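Side-chain contacts in quinoline 2-oxidoreductase small subunit (Pseudomonas putida, PDB 1T3Q), which probably relays electrons through two [2Fe-2S] clusters, from the molybdenum centre toward FAD, in an enzyme that oxidises quinoline at its 2-position: residues 27-31 / 32-36; 58-62 / 63-67; 96-99 / 100-103; 109-112 / 113-117; 130-133 / 134-137. All blocks are in the same frame, centred on the assembly; numbering follows the deposited sequence.

Contact 1 of 5, residues 27-31 / 32-36; sequences PRMHL and ADALR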
loop_
_atom_site.group_PDB
_atom_site.type_symbol
_atom_site.label_atom_id
_atom_site.label_comp_id
_atom_site.label_asym_id
_atom_site.label_seq_id
_atom_site.Cartn_x
_atom_site.Cartn_y
_atom_site.Cartn_z
ATOM N N PRO A 27 -1.978 27.579 14.815
ATOM C CA PRO A 27 -2.308 28.772 14.028
ATOM C C PRO A 27 -1.481 28.880 12.740
ATOM O O PRO A 27 -1.962 29.398 11.735
ATOM C CB PRO A 27 -2.009 29.916 14.999
ATOM C CG PRO A 27 -2.315 29.304 16.340
ATOM C CD PRO A 27 -1.688 27.934 16.218
ATOM N N ARG A 28 -0.248 28.375 12.778
ATOM C CA ARG A 28 0.664 28.433 11.632
ATOM C C ARG A 28 0.282 27.576 10.429
ATOM O O ARG A 28 0.927 27.660 9.382
ATOM C CB ARG A 28 2.085 28.043 12.065
ATOM C CG ARG A 28 2.256 26.553 12.370
ATOM C CD ARG A 28 3.679 26.229 12.831
ATOM N NE ARG A 28 4.689 26.703 11.886
ATOM C CZ ARG A 28 6.003 26.596 12.075
ATOM N NH1 ARG A 28 6.852 27.055 11.165
ATOM N NH2 ARG A 28 6.472 26.025 13.176
ATOM N N MET A 29 -0.743 26.745 10.569
ATOM C CA MET A 29 -1.161 25.877 9.474
ATOM C C MET A 29 -2.329 26.482 8.696
ATOM O O MET A 29 -3.327 26.898 9.296
ATOM C CB MET A 29 -1.566 24.499 10.029
ATOM C CG MET A 29 -2.040 23.505 8.972
ATOM S SD MET A 29 -2.442 21.864 9.608
ATOM C CE MET A 29 -0.852 21.061 9.504
ATOM N N HIS A 30 -2.213 26.549 7.369
ATOM C CA HIS A 30 -3.330 27.087 6.606
ATOM C C HIS A 30 -4.417 26.026 6.441
ATOM O O HIS A 30 -4.193 24.842 6.704
ATOM C CB HIS A 30 -2.892 27.680 5.250
ATOM C CG HIS A 30 -2.017 26.792 4.413
ATOM N ND1 HIS A 30 -2.388 25.522 4.024
ATOM C CD2 HIS A 30 -0.832 27.039 3.804
ATOM C CE1 HIS A 30 -1.473 25.029 3.206
ATOM N NE2 HIS A 30 -0.518 25.931 3.056
ATOM N N LEU A 31 -5.605 26.466 6.044
ATOM C CA LEU A 31 -6.753 25.581 5.885
ATOM C C LEU A 31 -6.545 24.440 4.895
ATOM O O LEU A 31 -7.007 23.319 5.130
ATOM C CB LEU A 31 -7.982 26.409 5.493
ATOM C CG LEU A 31 -9.316 25.664 5.404
ATOM C CD1 LEU A 31 -9.558 24.873 6.682
ATOM C CD2 LEU A 31 -10.436 26.665 5.164
ATOM N N ALA A 32 -5.850 24.716 3.793
ATOM C CA ALA A 32 -5.588 23.684 2.794
ATOM C C ALA A 32 -4.853 22.516 3.452
ATOM O O ALA A 32 -5.263 21.366 3.321
ATOM C CB ALA A 32 -4.757 24.259 1.641
ATOM N N ASP A 33 -3.770 22.811 4.168
ATOM C CA ASP A 33 -3.009 21.763 4.855
ATOM C C ASP A 33 -3.841 21.060 5.936
ATOM O O ASP A 33 -3.746 19.846 6.103
ATOM C CB ASP A 33 -1.741 22.347 5.501
ATOM C CG ASP A 33 -0.566 22.446 4.529
ATOM O OD1 ASP A 33 0.489 22.995 4.927
ATOM O OD2 ASP A 33 -0.683 21.981 3.372
ATOM N N ALA A 34 -4.651 21.814 6.675
ATOM C CA ALA A 34 -5.462 21.209 7.729
ATOM C C ALA A 34 -6.475 20.230 7.147
ATOM O O ALA A 34 -6.630 19.112 7.650
ATOM C CB ALA A 34 -6.173 22.287 8.544
ATOM N N LEU A 35 -7.166 20.647 6.088
ATOM C CA LEU A 35 -8.148 19.777 5.449
ATOM C C LEU A 35 -7.458 18.500 4.974
ATOM O O LEU A 35 -7.924 17.394 5.225
ATOM C CB LEU A 35 -8.793 20.488 4.250
ATOM C CG LEU A 35 -9.756 21.639 4.572
ATOM C CD1 LEU A 35 -10.126 22.389 3.304
ATOM C CD2 LEU A 35 -11.004 21.081 5.252
ATOM N N ARG A 36 -6.326 18.670 4.303
ATOM C CA ARG A 36 -5.583 17.538 3.766
ATOM C C ARG A 36 -4.948 16.618 4.799
ATOM O O ARG A 36 -5.181 15.409 4.787
ATOM C CB ARG A 36 -4.483 18.040 2.824
ATOM C CG ARG A 36 -4.976 18.821 1.606
ATOM C CD ARG A 36 -3.793 19.433 0.863
ATOM N NE ARG A 36 -2.738 18.440 0.663
ATOM C CZ ARG A 36 -2.803 17.438 -0.211
ATOM N NH1 ARG A 36 -3.873 17.297 -0.987
ATOM N NH2 ARG A 36 -1.812 16.557 -0.285
HETATM O O HOH W 1 0.373 25.129 6.650
#
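H30, the N-cap of helix 31-39, meets D33 in the first turn, where ND1 of H30 accepts from the amide N of D33 at 3.0 Å. The N-H is nearly straight and lies close to the ring plane. A first torsion of 50° sets the ring between the backbone N and the carbonyl carbon of H30 and folds it back over the helix start. Since ND1 accepts, NE2 probably carries the proton, which suits its hydrogen bond to E49. The tight part is apolar. CD1 of L31 packs on CG of L35 at 3.9 Å, branched aliphatics filling a buried side against strand 57-60, while the flexible chain of M29 lays SD against CA of A34 at 3.6 Å. The other side is wetter: a water lies over one face of the imidazole, accepting from H30 N at 3.0 Å and donating to D33 OD1 at 2.7 Å. Outside the two segments, that carboxylate oxygen has a salt-bridge partner in K2 of the medium subunit. A leucine at H30 would probably leave D33 N without its cap and E49 without this donor. Backbone bonds from A34 N to H30 O and from L35 N to L31 O begin the regular turns, completing a histidine N-cap beside E49 of the first cluster's pocket in a plant-type [2Fe-2S] ferredoxin domain.

Contact 2 of 5, residues 58-62 / 63-67; sequences ILIDG and APMRS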
loop_
_atom_site.group_PDB
_atom_site.type_symbol
_atom_site.label_atom_id
_atom_site.label_comp_id
_atom_site.label_asym_id
_atom_site.label_seq_id
_atom_site.Cartn_x
_atom_site.Cartn_y
_atom_site.Cartn_z
ATOM N N ILE A 58 -11.925 26.411 -2.385
ATOM C CA ILE A 58 -13.027 25.667 -1.781
ATOM C C ILE A 58 -14.146 26.661 -1.495
ATOM O O ILE A 58 -13.978 27.857 -1.694
ATOM C CB ILE A 58 -12.612 24.999 -0.452
ATOM C CG1 ILE A 58 -12.139 26.062 0.543
ATOM C CG2 ILE A 58 -11.529 23.953 -0.705
ATOM C CD1 ILE A 58 -11.783 25.512 1.909
ATOM N N LEU A 59 -15.294 26.173 -1.048
ATOM C CA LEU A 59 -16.389 27.084 -0.734
ATOM C C LEU A 59 -16.527 27.184 0.778
ATOM O O LEU A 59 -16.605 26.168 1.476
ATOM C CB LEU A 59 -17.710 26.589 -1.335
ATOM C CG LEU A 59 -17.785 26.425 -2.857
ATOM C CD1 LEU A 59 -19.176 25.926 -3.249
ATOM C CD2 LEU A 59 -17.499 27.746 -3.537
ATOM N N ILE A 60 -16.527 28.413 1.278
ATOM C CA ILE A 60 -16.692 28.669 2.700
ATOM C C ILE A 60 -17.961 29.511 2.816
ATOM O O ILE A 60 -18.030 30.638 2.312
ATOM C CB ILE A 60 -15.468 29.407 3.283
ATOM C CG1 ILE A 60 -14.237 28.495 3.179
ATOM C CG2 ILE A 60 -15.721 29.778 4.740
ATOM C CD1 ILE A 60 -12.984 29.043 3.834
ATOM N N ASP A 61 -18.969 28.933 3.460
ATOM C CA ASP A 61 -20.265 29.579 3.610
ATOM C C ASP A 61 -20.787 29.946 2.229
ATOM O O ASP A 61 -21.324 31.031 2.013
ATOM C CB ASP A 61 -20.159 30.813 4.504
ATOM C CG ASP A 61 -19.712 30.465 5.906
ATOM O OD1 ASP A 61 -20.128 29.401 6.413
ATOM O OD2 ASP A 61 -18.953 31.251 6.508
ATOM N N GLY A 62 -20.589 29.023 1.290
ATOM C CA GLY A 62 -21.046 29.208 -0.076
ATOM C C GLY A 62 -20.194 30.049 -1.005
ATOM O O GLY A 62 -20.485 30.127 -2.198
ATOM N N ALA A 63 -19.135 30.662 -0.484
ATOM C CA ALA A 63 -18.288 31.515 -1.308
ATOM C C ALA A 63 -16.894 30.945 -1.560
ATOM O O ALA A 63 -16.233 30.466 -0.645
ATOM C CB ALA A 63 -18.169 32.890 -0.666
ATOM N N PRO A 64 -16.431 31.001 -2.816
ATOM C CA PRO A 64 -15.096 30.470 -3.107
ATOM C C PRO A 64 -13.984 31.290 -2.446
ATOM O O PRO A 64 -13.990 32.524 -2.482
ATOM C CB PRO A 64 -15.037 30.502 -4.637
ATOM C CG PRO A 64 -15.953 31.643 -4.989
ATOM C CD PRO A 64 -17.111 31.446 -4.045
ATOM N N MET A 65 -13.040 30.588 -1.831
ATOM C CA MET A 65 -11.907 31.218 -1.158
ATOM C C MET A 65 -10.660 30.358 -1.311
ATOM O O MET A 65 -10.756 29.141 -1.475
ATOM C CB MET A 65 -12.189 31.377 0.340
ATOM C CG MET A 65 -13.308 32.339 0.675
ATOM S SD MET A 65 -13.509 32.530 2.454
ATOM C CE MET A 65 -15.037 33.527 2.488
ATOM N N ARG A 66 -9.492 30.989 -1.248
ATOM C CA ARG A 66 -8.235 30.250 -1.340
ATOM C C ARG A 66 -7.965 29.666 0.042
ATOM O O ARG A 66 -7.759 30.414 1.000
ATOM C CB ARG A 66 -7.081 31.187 -1.720
ATOM C CG ARG A 66 -7.252 31.935 -3.028
ATOM C CD ARG A 66 -7.407 31.003 -4.227
ATOM N NE ARG A 66 -6.981 31.681 -5.447
ATOM C CZ ARG A 66 -7.619 31.644 -6.614
ATOM N NH1 ARG A 66 -7.125 32.312 -7.647
ATOM N NH2 ARG A 66 -8.748 30.958 -6.750
ATOM N N SER A 67 -7.966 28.340 0.160
ATOM C CA SER A 67 -7.720 27.728 1.460
ATOM C C SER A 67 -6.261 27.838 1.884
ATOM O O SER A 67 -5.950 27.692 3.063
ATOM C CB SER A 67 -8.163 26.258 1.469
ATOM O OG SER A 67 -7.583 25.532 0.402
#
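The carbonyl O of A63 takes the N-H of I60 at 2.8 Å and almost straight, and CA of L59 makes a further CH...O approach to the same oxygen at 3.4 Å. This pair closes a two-residue beta hairpin with a type I' turn, at the margin of the mixed sheet of the plant-type [2Fe-2S] ferredoxin domain. D61 and G62 form the corner, both with positive phi; glycine, with no CB, takes that shape easily, and OD1 of D61 accepts from S79 N. Across the corner A63 N returns to I60 O at 3.0 Å, but from well above the carbonyl plane. I58 and M65 bond each other in both directions, M65 N to I58 O at 2.9 Å. On the face with I58 and I60, the extended chain of M65 crosses I60 at about a right angle, laying SD against CB of I60 at 3.8 Å. On the other face CD2 of L59 touches CD of P64 at 3.8 Å; as a non-hydrogen-bonded residue opposite L59, P64 costs this pairing no amide donor. Beyond the hairpin, S67 sends OG to C56 O, beside the first cluster, while its CB rests 3.7 Å from CD1 of I58.

Contact 3 of 5, residues 96-99 / 100-103; sequences QDSF and RRHH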
loop_
_atom_site.group_PDB
_atom_site.type_symbol
_atom_site.label_atom_id
_atom_site.label_comp_id
_atom_site.label_asym_id
_atom_site.label_seq_id
_atom_site.Cartn_x
_atom_site.Cartn_y
_atom_site.Cartn_z
ATOM N N GLN A 96 -19.890 17.472 -12.618
ATOM C CA GLN A 96 -18.789 16.515 -12.726
ATOM C C GLN A 96 -18.921 15.681 -13.989
ATOM O O GLN A 96 -17.963 15.518 -14.746
ATOM C CB GLN A 96 -18.762 15.590 -11.507
ATOM C CG GLN A 96 -18.484 16.302 -10.195
ATOM C CD GLN A 96 -18.687 15.397 -9.000
ATOM O OE1 GLN A 96 -19.770 14.837 -8.813
ATOM N NE2 GLN A 96 -17.648 15.245 -8.180
ATOM N N ASP A 97 -20.118 15.153 -14.219
ATOM C CA ASP A 97 -20.356 14.340 -15.401
ATOM C C ASP A 97 -20.080 15.134 -16.668
ATOM O O ASP A 97 -19.569 14.591 -17.652
ATOM C CB ASP A 97 -21.794 13.817 -15.409
ATOM C CG ASP A 97 -22.117 13.046 -16.669
ATOM O OD1 ASP A 97 -22.765 13.618 -17.572
ATOM O OD2 ASP A 97 -21.708 11.874 -16.759
ATOM N N SER A 98 -20.411 16.423 -16.644
ATOM C CA SER A 98 -20.175 17.277 -17.796
ATOM C C SER A 98 -18.671 17.430 -18.041
ATOM O O SER A 98 -18.213 17.383 -19.185
ATOM C CB SER A 98 -20.803 18.647 -17.577
ATOM O OG SER A 98 -20.702 19.424 -18.752
ATOM N N PHE A 99 -17.907 17.628 -16.972
ATOM C CA PHE A 99 -16.452 17.755 -17.103
ATOM C C PHE A 99 -15.908 16.515 -17.818
ATOM O O PHE A 99 -15.046 16.613 -18.696
ATOM C CB PHE A 99 -15.795 17.867 -15.716
ATOM C CG PHE A 99 -15.519 19.278 -15.283
ATOM C CD1 PHE A 99 -16.548 20.218 -15.203
ATOM C CD2 PHE A 99 -14.226 19.672 -14.949
ATOM C CE1 PHE A 99 -16.292 21.525 -14.800
ATOM C CE2 PHE A 99 -13.958 20.983 -14.542
ATOM C CZ PHE A 99 -14.993 21.911 -14.466
ATOM N N ARG A 100 -16.425 15.350 -17.437
ATOM C CA ARG A 100 -15.994 14.090 -18.022
ATOM C C ARG A 100 -16.396 13.970 -19.491
ATOM O O ARG A 100 -15.573 13.625 -20.340
ATOM C CB ARG A 100 -16.584 12.914 -17.239
ATOM C CG ARG A 100 -16.053 11.571 -17.687
ATOM C CD ARG A 100 -16.808 10.429 -17.050
ATOM N NE ARG A 100 -16.243 9.145 -17.448
ATOM C CZ ARG A 100 -16.903 7.993 -17.392
ATOM N NH1 ARG A 100 -18.154 7.972 -16.955
ATOM N NH2 ARG A 100 -16.311 6.868 -17.774
ATOM N N ARG A 101 -17.662 14.252 -19.788
ATOM C CA ARG A 101 -18.153 14.164 -21.162
ATOM C C ARG A 101 -17.415 15.098 -22.117
ATOM O O ARG A 101 -17.207 14.759 -23.283
ATOM C CB ARG A 101 -19.659 14.466 -21.215
ATOM C CG ARG A 101 -20.531 13.377 -20.613
ATOM C CD ARG A 101 -22.022 13.637 -20.836
ATOM N NE ARG A 101 -22.548 14.740 -20.031
ATOM C CZ ARG A 101 -22.753 15.973 -20.477
ATOM N NH1 ARG A 101 -23.239 16.897 -19.660
ATOM N NH2 ARG A 101 -22.480 16.286 -21.737
ATOM N N HIS A 102 -17.014 16.267 -21.629
ATOM C CA HIS A 102 -16.313 17.232 -22.468
ATOM C C HIS A 102 -14.794 17.160 -22.363
ATOM O O HIS A 102 -14.097 17.973 -22.967
ATOM C CB HIS A 102 -16.762 18.662 -22.139
ATOM C CG HIS A 102 -18.146 18.986 -22.614
ATOM N ND1 HIS A 102 -19.268 18.770 -21.843
ATOM C CD2 HIS A 102 -18.588 19.492 -23.789
ATOM C CE1 HIS A 102 -20.344 19.132 -22.524
ATOM N NE2 HIS A 102 -19.958 19.573 -23.707
ATOM N N HIS A 103 -14.290 16.192 -21.609
ATOM C CA HIS A 103 -12.842 16.048 -21.423
ATOM C C HIS A 103 -12.287 17.381 -20.918
ATOM O O HIS A 103 -11.445 18.016 -21.558
ATOM C CB HIS A 103 -12.168 15.640 -22.744
ATOM C CG HIS A 103 -10.704 15.334 -22.609
ATOM N ND1 HIS A 103 -10.187 14.636 -21.539
ATOM C CD2 HIS A 103 -9.657 15.592 -23.430
ATOM C CE1 HIS A 103 -8.886 14.475 -21.706
ATOM N NE2 HIS A 103 -8.539 15.046 -22.845
HETATM O O HOH W 2 -24.226 16.417 -17.084
#
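D97 and R101, on helix 94-101, are joined by a salt bridge in which R101 NE meets D97 OD1 at 2.7 Å. The oxygen lies in the guanidinium plane, whereas NE reaches the syn side of the carboxylate from 35° out of plane. A bend at the third torsion of R101 (-72°) turns NE back toward the aspartate and lays the flat group over CA of S98. One water ties the pair again, donating to D97 OD1 at 3.2 Å and accepting from R101 NH1 at 2.8 Å. NH1 has a second charge partner in D156, so an alanine at R101 would probably leave both D97 and D156 without this positive mate. Among the uncharged bonds, S98 O is gripped twice by H102, by its N at 2.9 Å and by ND1 at 3.2 Å. The two donors approach from opposite faces of the carbonyl plane, and the imidazole meets the oxygen edge-on, a bond that needs a proton on ND1. OG of S98 is held by A153 O, where a small polar residue suits the helix-helix join. H103, whose NH bonds to R100 O at 3.1 Å, then breaks the helix with a positive phi, as in a Schellman motif closing a helix C-terminus.

Contact 4 of 5, residues 109-112 / 113-117; sequences FCTA and GMLAT. With FES (Fe2/s2 (inorganic) cluster), chain G.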
loop_
_atom_site.group_PDB
_atom_site.type_symbol
_atom_site.label_atom_id
_atom_site.label_comp_id
_atom_site.label_asym_id
_atom_site.label_seq_id
_atom_site.Cartn_x
_atom_site.Cartn_y
_atom_site.Cartn_z
ATOM N N PHE A 109 -5.213 17.824 -11.545
ATOM C CA PHE A 109 -4.776 18.552 -10.360
ATOM C C PHE A 109 -5.533 19.853 -10.087
ATOM O O PHE A 109 -5.733 20.229 -8.933
ATOM C CB PHE A 109 -3.280 18.842 -10.455
ATOM C CG PHE A 109 -2.612 18.969 -9.120
ATOM C CD1 PHE A 109 -2.489 17.860 -8.293
ATOM C CD2 PHE A 109 -2.113 20.190 -8.686
ATOM C CE1 PHE A 109 -1.868 17.963 -7.037
ATOM C CE2 PHE A 109 -1.491 20.303 -7.433
ATOM C CZ PHE A 109 -1.370 19.184 -6.613
ATOM N N CYS A 110 -5.967 20.527 -11.144
ATOM C CA CYS A 110 -6.686 21.796 -11.013
ATOM C C CYS A 110 -8.190 21.599 -10.875
ATOM O O CYS A 110 -8.919 22.542 -10.582
ATOM C CB CYS A 110 -6.466 22.640 -12.258
ATOM S SG CYS A 110 -7.336 21.949 -13.716
ATOM N N THR A 111 -8.638 20.369 -11.084
ATOM C CA THR A 111 -10.062 20.067 -11.086
ATOM C C THR A 111 -10.873 20.438 -9.848
ATOM O O THR A 111 -11.939 21.036 -9.978
ATOM C CB THR A 111 -10.265 18.590 -11.461
ATOM O OG1 THR A 111 -9.512 18.319 -12.654
ATOM C CG2 THR A 111 -11.730 18.299 -11.756
ATOM N N ALA A 112 -10.389 20.104 -8.659
ATOM C CA ALA A 112 -11.122 20.462 -7.443
ATOM C C ALA A 112 -11.390 21.976 -7.404
ATOM O O ALA A 112 -12.518 22.417 -7.147
ATOM C CB ALA A 112 -10.342 20.022 -6.209
ATOM N N GLY A 113 -10.358 22.770 -7.673
ATOM C CA GLY A 113 -10.509 24.217 -7.677
ATOM C C GLY A 113 -11.436 24.713 -8.776
ATOM O O GLY A 113 -12.217 25.646 -8.563
ATOM N N MET A 114 -11.346 24.099 -9.954
ATOM C CA MET A 114 -12.198 24.464 -11.081
ATOM C C MET A 114 -13.665 24.287 -10.701
ATOM O O MET A 114 -14.485 25.169 -10.938
ATOM C CB MET A 114 -11.897 23.578 -12.296
ATOM C CG MET A 114 -10.586 23.877 -12.999
ATOM S SD MET A 114 -10.597 25.495 -13.760
ATOM C CE MET A 114 -8.818 25.665 -14.167
ATOM N N LEU A 115 -13.983 23.139 -10.113
ATOM C CA LEU A 115 -15.352 22.828 -9.710
ATOM C C LEU A 115 -15.917 23.815 -8.690
ATOM O O LEU A 115 -17.091 24.204 -8.775
ATOM C CB LEU A 115 -15.422 21.399 -9.155
ATOM C CG LEU A 115 -15.185 20.279 -10.179
ATOM C CD1 LEU A 115 -14.993 18.951 -9.467
ATOM C CD2 LEU A 115 -16.362 20.206 -11.144
ATOM N N ALA A 116 -15.086 24.222 -7.733
ATOM C CA ALA A 116 -15.512 25.169 -6.707
ATOM C C ALA A 116 -15.932 26.486 -7.361
ATOM O O ALA A 116 -17.029 26.998 -7.115
ATOM C CB ALA A 116 -14.370 25.410 -5.701
ATOM N N THR A 117 -15.069 27.030 -8.209
ATOM C CA THR A 117 -15.383 28.285 -8.874
ATOM C C THR A 117 -16.596 28.120 -9.793
ATOM O O THR A 117 -17.479 28.979 -9.821
ATOM C CB THR A 117 -14.183 28.808 -9.692
ATOM O OG1 THR A 117 -13.066 29.014 -8.817
ATOM C CG2 THR A 117 -14.528 30.136 -10.359
HETATM FE FE1 FES G . -3.828 19.235 -15.332
HETATM FE FE2 FES G . -5.722 21.168 -15.220
HETATM S S1 FES G . -6.087 19.083 -15.770
HETATM S S2 FES G . -3.595 21.288 -14.590
HETATM O O HOH W 3 -7.736 21.716 -7.621
#
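C110 and M114 stand one turn apart beside the second cluster. Metal binding comes first: SG of C110 binds FE2 of the cluster at 2.3 Å, and SG of C142 takes another place on the same iron. With its first torsion at 71°, C110 directs its sulfur between its own backbone N and carbonyl carbon, out toward the iron. Among apolar contacts, M114, bent at its second torsion, brings CG to 3.8 Å from SG of C110 and its methyl CE to 4.0 Å, so a pliable, unbranched chain flanks the coordinating thiolate. Next to it T111 and L115 run side by side, CG2 to CD1 at 4.0 Å, and L115 and M114 both go on to pack against F99. Backbone bonds then fix the frame: M114 N to C110 O and L115 N to T111 O, at 3.0 and 2.9 Å, which ties the cysteine directly into the first turns. A water bridges F109 O and G113 N, 2.8 Å from each. A cluster cysteine whose carbonyl is bonded into the turns of a buried helix typifies the all-helical [2Fe-2S] domain of molybdenum hydroxylases such as xanthine oxidase.

Contact 5 of 5, residues 130-133 / 134-137; sequences RDEV and REVM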
loop_
_atom_site.group_PDB
_atom_site.type_symbol
_atom_site.label_atom_id
_atom_site.label_comp_id
_atom_site.label_asym_id
_atom_site.label_seq_id
_atom_site.Cartn_x
_atom_site.Cartn_y
_atom_site.Cartn_z
ATOM N N ARG A 130 -20.178 32.082 -22.507
ATOM C CA ARG A 130 -18.813 31.574 -22.513
ATOM C C ARG A 130 -17.863 32.661 -22.008
ATOM O O ARG A 130 -16.938 32.377 -21.250
ATOM C CB ARG A 130 -18.410 31.128 -23.925
ATOM C CG ARG A 130 -19.163 29.900 -24.420
ATOM C CD ARG A 130 -18.682 29.466 -25.802
ATOM N NE ARG A 130 -17.318 28.942 -25.768
ATOM C CZ ARG A 130 -16.999 27.698 -25.428
ATOM N NH1 ARG A 130 -17.951 26.835 -25.096
ATOM N NH2 ARG A 130 -15.728 27.317 -25.412
ATOM N N ASP A 131 -18.100 33.906 -22.420
ATOM C CA ASP A 131 -17.256 35.021 -21.994
ATOM C C ASP A 131 -17.312 35.234 -20.490
ATOM O O ASP A 131 -16.293 35.515 -19.862
ATOM C CB ASP A 131 -17.667 36.314 -22.703
ATOM C CG ASP A 131 -17.046 36.442 -24.078
ATOM O OD1 ASP A 131 -17.472 37.329 -24.846
ATOM O OD2 ASP A 131 -16.121 35.663 -24.384
ATOM N N GLU A 132 -18.505 35.108 -19.920
ATOM C CA GLU A 132 -18.681 35.277 -18.486
ATOM C C GLU A 132 -17.925 34.179 -17.742
ATOM O O GLU A 132 -17.285 34.434 -16.718
ATOM C CB GLU A 132 -20.178 35.244 -18.136
ATOM C CG GLU A 132 -20.929 36.483 -18.640
ATOM C CD GLU A 132 -22.452 36.358 -18.595
ATOM O OE1 GLU A 132 -23.125 37.386 -18.827
ATOM O OE2 GLU A 132 -22.979 35.252 -18.342
ATOM N N VAL A 133 -17.993 32.957 -18.260
ATOM C CA VAL A 133 -17.298 31.847 -17.625
ATOM C C VAL A 133 -15.785 32.060 -17.700
ATOM O O VAL A 133 -15.086 31.911 -16.699
ATOM C CB VAL A 133 -17.667 30.495 -18.274
ATOM C CG1 VAL A 133 -16.882 29.366 -17.611
ATOM C CG2 VAL A 133 -19.168 30.234 -18.114
ATOM N N ARG A 134 -15.278 32.423 -18.873
ATOM C CA ARG A 134 -13.842 32.649 -19.012
ATOM C C ARG A 134 -13.375 33.744 -18.055
ATOM O O ARG A 134 -12.283 33.662 -17.492
ATOM C CB ARG A 134 -13.487 33.015 -20.458
ATOM C CG ARG A 134 -13.461 31.808 -21.408
ATOM C CD ARG A 134 -13.148 32.224 -22.842
ATOM N NE ARG A 134 -13.111 31.095 -23.774
ATOM C CZ ARG A 134 -12.087 30.254 -23.904
ATOM N NH1 ARG A 134 -11.001 30.405 -23.159
ATOM N NH2 ARG A 134 -12.144 29.268 -24.787
ATOM N N GLU A 135 -14.217 34.756 -17.859
ATOM C CA GLU A 135 -13.899 35.865 -16.967
ATOM C C GLU A 135 -13.803 35.430 -15.515
ATOM O O GLU A 135 -12.825 35.731 -14.829
ATOM C CB GLU A 135 -14.962 36.961 -17.096
ATOM C CG GLU A 135 -14.973 37.629 -18.454
ATOM C CD GLU A 135 -16.195 38.501 -18.680
ATOM O OE1 GLU A 135 -16.279 39.124 -19.763
ATOM O OE2 GLU A 135 -17.072 38.560 -17.787
ATOM N N VAL A 136 -14.818 34.723 -15.037
ATOM C CA VAL A 136 -14.817 34.278 -13.652
ATOM C C VAL A 136 -13.815 33.155 -13.391
ATOM O O VAL A 136 -13.254 33.062 -12.300
ATOM C CB VAL A 136 -16.223 33.821 -13.221
ATOM C CG1 VAL A 136 -16.231 33.486 -11.733
ATOM C CG2 VAL A 136 -17.230 34.931 -13.512
ATOM N N MET A 137 -13.573 32.313 -14.394
ATOM C CA MET A 137 -12.635 31.201 -14.232
ATOM C C MET A 137 -11.180 31.634 -14.436
ATOM O O MET A 137 -10.267 30.824 -14.277
ATOM C CB MET A 137 -12.964 30.076 -15.225
ATOM C CG MET A 137 -14.360 29.449 -15.093
ATOM S SD MET A 137 -14.694 28.664 -13.500
ATOM C CE MET A 137 -13.445 27.337 -13.484
HETATM O O HOH W 4 -15.057 31.040 -25.626
#
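Helix 130-136 of the all-helical [2Fe-2S] domain presents R130 and R134 together, one turn apart on the side that meets the large subunit. Their chains run alongside one another, with the guanidinium planes turned 62° apart and the two NH2 atoms 4.1 Å from each other. The closeness is probably offset by D721 of the large subunit, to which both NH2 groups form salt bridges. A water fills the angle between the chains, accepting from R134 NE at 2.7 Å, in the guanidinium plane, and from R130 NE at 3.1 Å. R134 stays extended from CG to NE, while R130 bends at its third torsion (68°), and its NH1 makes a salt bridge to D152 of helix 148-154. The inner side of the helix is apolar. V133 and M137 lie side by side, CG1 to CG at 3.6 Å; the compact valine fits against helix 148-154, and the doubly bent methionine turns toward helix 111-124. M137 N bonds V133 O at 2.8 Å, and R134 N bonds R130 O at 2.9 Å. What results is an amphipathic helix whose paired arginines, at i and i+4, clamp an acid across a subunit interface.

Contacts 1 and 4 are buried: contact 1 lies near the first cluster through A32, with H30 bonded to E49 of its pocket, and contact 4 binds the second through a cysteine. Contacts 2, 3 and 5 are partly buried, and contact 2 also reaches the first cluster through R66. The plant-type ferredoxin part holds contacts 1 and 2, which meet where L31 packs on I58 and I60. Contacts 3, 4 and 5 belong to the helical part, where F99 of contact 3 and M137 of contact 5 both press on M114. L59 against A116 connects the two parts. Contact 3 has a salt bridge within its helix, whereas the paired arginines of contact 5 share an acid of the large subunit; contact 2 depends mainly on strand bonds.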